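Local atomic coordinates of heat-inducible transcription repressor HrcA (Thermotoga maritima, PDB entry 1STZ), a protein that probably represses class I heat shock genes, the grpE-dnaK-dnaJ and groELS operons, by binding DNA and so preventing their heat-shock induction. Residues E243-E248 / E285-F290. Residues are numbered along the deposited sequence; the frame is centred on the assembly and turned at random.
Sequences ETLTLE and EKFAVF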
loop_
_atom_site.group_PDB
_atom_site.type_symbol
_atom_site.label_atom_id
_atom_site.label_comp_id
_atom_site.label_asym_id
_atom_site.label_seq_id
_atom_site.Cartn_x
_atom_site.Cartn_y
_atom_site.Cartn_z
ATOM N N GLU A 243 10.177 -24.402 0.821
ATOM C CA GLU A 243 11.005 -25.590 0.640
ATOM C C GLU A 243 10.819 -26.633 1.726
ATOM O O GLU A 243 11.171 -27.785 1.538
ATOM C CB GLU A 243 12.498 -25.210 0.552
ATOM C CG GLU A 243 13.264 -25.949 -0.541
ATOM C CD GLU A 243 13.895 -27.273 -0.091
ATOM O OE1 GLU A 243 14.365 -27.397 1.073
ATOM O OE2 GLU A 243 13.956 -28.202 -0.932
ATOM N N THR A 244 10.269 -26.223 2.862
ATOM C CA THR A 244 10.005 -27.134 3.967
ATOM C C THR A 244 8.748 -27.980 3.785
ATOM O O THR A 244 8.505 -28.870 4.591
ATOM C CB THR A 244 9.927 -26.334 5.309
ATOM O OG1 THR A 244 8.901 -25.317 5.250
ATOM C CG2 THR A 244 11.227 -25.536 5.534
ATOM N N LEU A 245 7.955 -27.723 2.740
ATOM C CA LEU A 245 6.707 -28.446 2.517
ATOM C C LEU A 245 6.830 -29.311 1.270
ATOM O O LEU A 245 7.499 -28.929 0.295
ATOM C CB LEU A 245 5.531 -27.463 2.377
ATOM C CG LEU A 245 5.172 -26.604 3.587
ATOM C CD1 LEU A 245 4.076 -25.581 3.243
ATOM C CD2 LEU A 245 4.746 -27.461 4.779
ATOM N N THR A 246 6.207 -30.484 1.292
ATOM C CA THR A 246 6.215 -31.369 0.131
ATOM C C THR A 246 4.871 -31.287 -0.575
ATOM O O THR A 246 3.913 -30.745 -0.039
ATOM C CB THR A 246 6.462 -32.832 0.537
ATOM O OG1 THR A 246 5.403 -33.271 1.396
ATOM C CG2 THR A 246 7.761 -32.995 1.364
ATOM N N LEU A 247 4.830 -31.860 -1.761
ATOM C CA LEU A 247 3.620 -32.003 -2.558
ATOM C C LEU A 247 2.542 -32.730 -1.770
ATOM O O LEU A 247 1.389 -32.312 -1.768
ATOM C CB LEU A 247 3.921 -32.776 -3.839
ATOM C CG LEU A 247 3.172 -32.430 -5.117
ATOM C CD1 LEU A 247 3.393 -33.511 -6.178
ATOM C CD2 LEU A 247 1.710 -32.225 -4.873
ATOM N N GLU A 248 2.918 -33.809 -1.096
ATOM C CA GLU A 248 1.966 -34.550 -0.265
ATOM C C GLU A 248 1.434 -33.728 0.915
ATOM O O GLU A 248 0.252 -33.789 1.203
ATOM C CB GLU A 248 2.553 -35.900 0.220
ATOM C CG GLU A 248 1.592 -37.090 0.066
ATOM C CD GLU A 248 1.649 -37.784 -1.289
ATOM O OE1 GLU A 248 0.852 -37.417 -2.209
ATOM O OE2 GLU A 248 2.478 -38.740 -1.431
ATOM N N GLU A 285 1.029 -32.603 10.076
ATOM C CA GLU A 285 2.086 -32.406 11.093
ATOM C C GLU A 285 3.138 -31.375 10.733
ATOM O O GLU A 285 3.801 -30.860 11.625
ATOM C CB GLU A 285 2.838 -33.719 11.379
ATOM C CG GLU A 285 2.303 -34.534 12.528
ATOM C CD GLU A 285 3.294 -35.607 13.008
ATOM O OE1 GLU A 285 3.796 -36.396 12.160
ATOM O OE2 GLU A 285 3.573 -35.657 14.233
ATOM N N LYS A 286 3.311 -31.102 9.442
ATOM C CA LYS A 286 4.289 -30.112 8.952
ATOM C C LYS A 286 3.859 -28.663 9.070
ATOM O O LYS A 286 4.673 -27.769 8.831
ATOM C CB LYS A 286 4.622 -30.361 7.485
ATOM C CG LYS A 286 5.157 -31.749 7.232
ATOM C CD LYS A 286 6.605 -31.874 7.592
ATOM C CE LYS A 286 7.406 -32.227 6.341
ATOM N NZ LYS A 286 7.407 -31.131 5.354
ATOM N N PHE A 287 2.594 -28.432 9.431
ATOM C CA PHE A 287 1.977 -27.091 9.446
ATOM C C PHE A 287 1.828 -26.514 10.847
ATOM O O PHE A 287 1.899 -27.240 11.838
ATOM C CB PHE A 287 0.574 -27.182 8.835
ATOM C CG PHE A 287 0.576 -27.531 7.376
ATOM C CD1 PHE A 287 0.433 -28.853 6.956
ATOM C CD2 PHE A 287 0.722 -26.549 6.425
ATOM C CE1 PHE A 287 0.439 -29.181 5.614
ATOM C CE2 PHE A 287 0.738 -26.880 5.052
ATOM C CZ PHE A 287 0.582 -28.176 4.658
ATOM N N ALA A 288 1.665 -25.196 10.892
ATOM C CA ALA A 288 1.071 -24.469 11.995
ATOM C C ALA A 288 -0.185 -23.749 11.450
ATOM O O ALA A 288 -0.209 -23.308 10.280
ATOM C CB ALA A 288 2.047 -23.473 12.535
ATOM N N VAL A 289 -1.221 -23.647 12.276
ATOM C CA VAL A 289 -2.415 -22.864 11.938
ATOM C C VAL A 289 -2.722 -21.826 12.988
ATOM O O VAL A 289 -2.872 -22.165 14.144
ATOM C CB VAL A 289 -3.717 -23.690 11.944
ATOM C CG1 VAL A 289 -4.710 -23.129 10.915
ATOM C CG2 VAL A 289 -3.472 -25.131 11.835
ATOM N N PHE A 290 -2.853 -20.581 12.582
ATOM C CA PHE A 290 -3.470 -19.550 13.407
ATOM C C PHE A 290 -4.953 -19.523 13.107
ATOM O O PHE A 290 -5.367 -19.598 11.963
ATOM C CB PHE A 290 -2.885 -18.172 13.124
ATOM C CG PHE A 290 -1.566 -17.928 13.796
ATOM C CD1 PHE A 290 -0.407 -18.331 13.213
ATOM C CD2 PHE A 290 -1.503 -17.313 15.030
ATOM C CE1 PHE A 290 0.824 -18.119 13.841
ATOM C CE2 PHE A 290 -0.278 -17.098 15.654
ATOM C CZ PHE A 290 0.878 -17.492 15.044
#
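Lys286 reaches across to the loop 243-246 and gives its ammonium group to the backbone carbonyl of Thr244, with NZ 2.6 Å from O. NZ approaches in the carbonyl plane, not far from head-on to the C=O bond (C=O...N 154°). Its chain does not run out straight: it is bent at three successive bonds, the last of them (chi4 67°) turning NZ onto the carbonyl. Leu245 and Lys286 run alongside each other in opposite senses, and Leu245 CD2 rests 4.0 Å from CB at the root of the Lys286 chain. The same methyl lies over one face of the Phe287 ring, displaced toward the rim, while the other branch, CD1, stands 4.0 Å from Phe287 CE2; the leucine lies roughly perpendicular to the phenylalanine side chain. Both segments belong to the C-terminal domain of HrcA, where the turn into helix 247-256 meets the start of strand 287-296, next to the outermost strand 272-275 of a five-stranded antiparallel sheet. Thr246 is the N-cap of that helix, its side chain capping a backbone N of the first turn, while Asp249 OD2 bonds back to Thr246 N, as in a capping box. The same OD2 forms a salt bridge with Lys286, so the ammonium group joins loop and helix start. A methionine in place of Lys286 would probably leave the Thr244 carbonyl without this donor and Asp249 without its positive mate. Leu253 of helix 247-256 also packs on Phe287, and Ser309 of strand 299-309 touches Leu245.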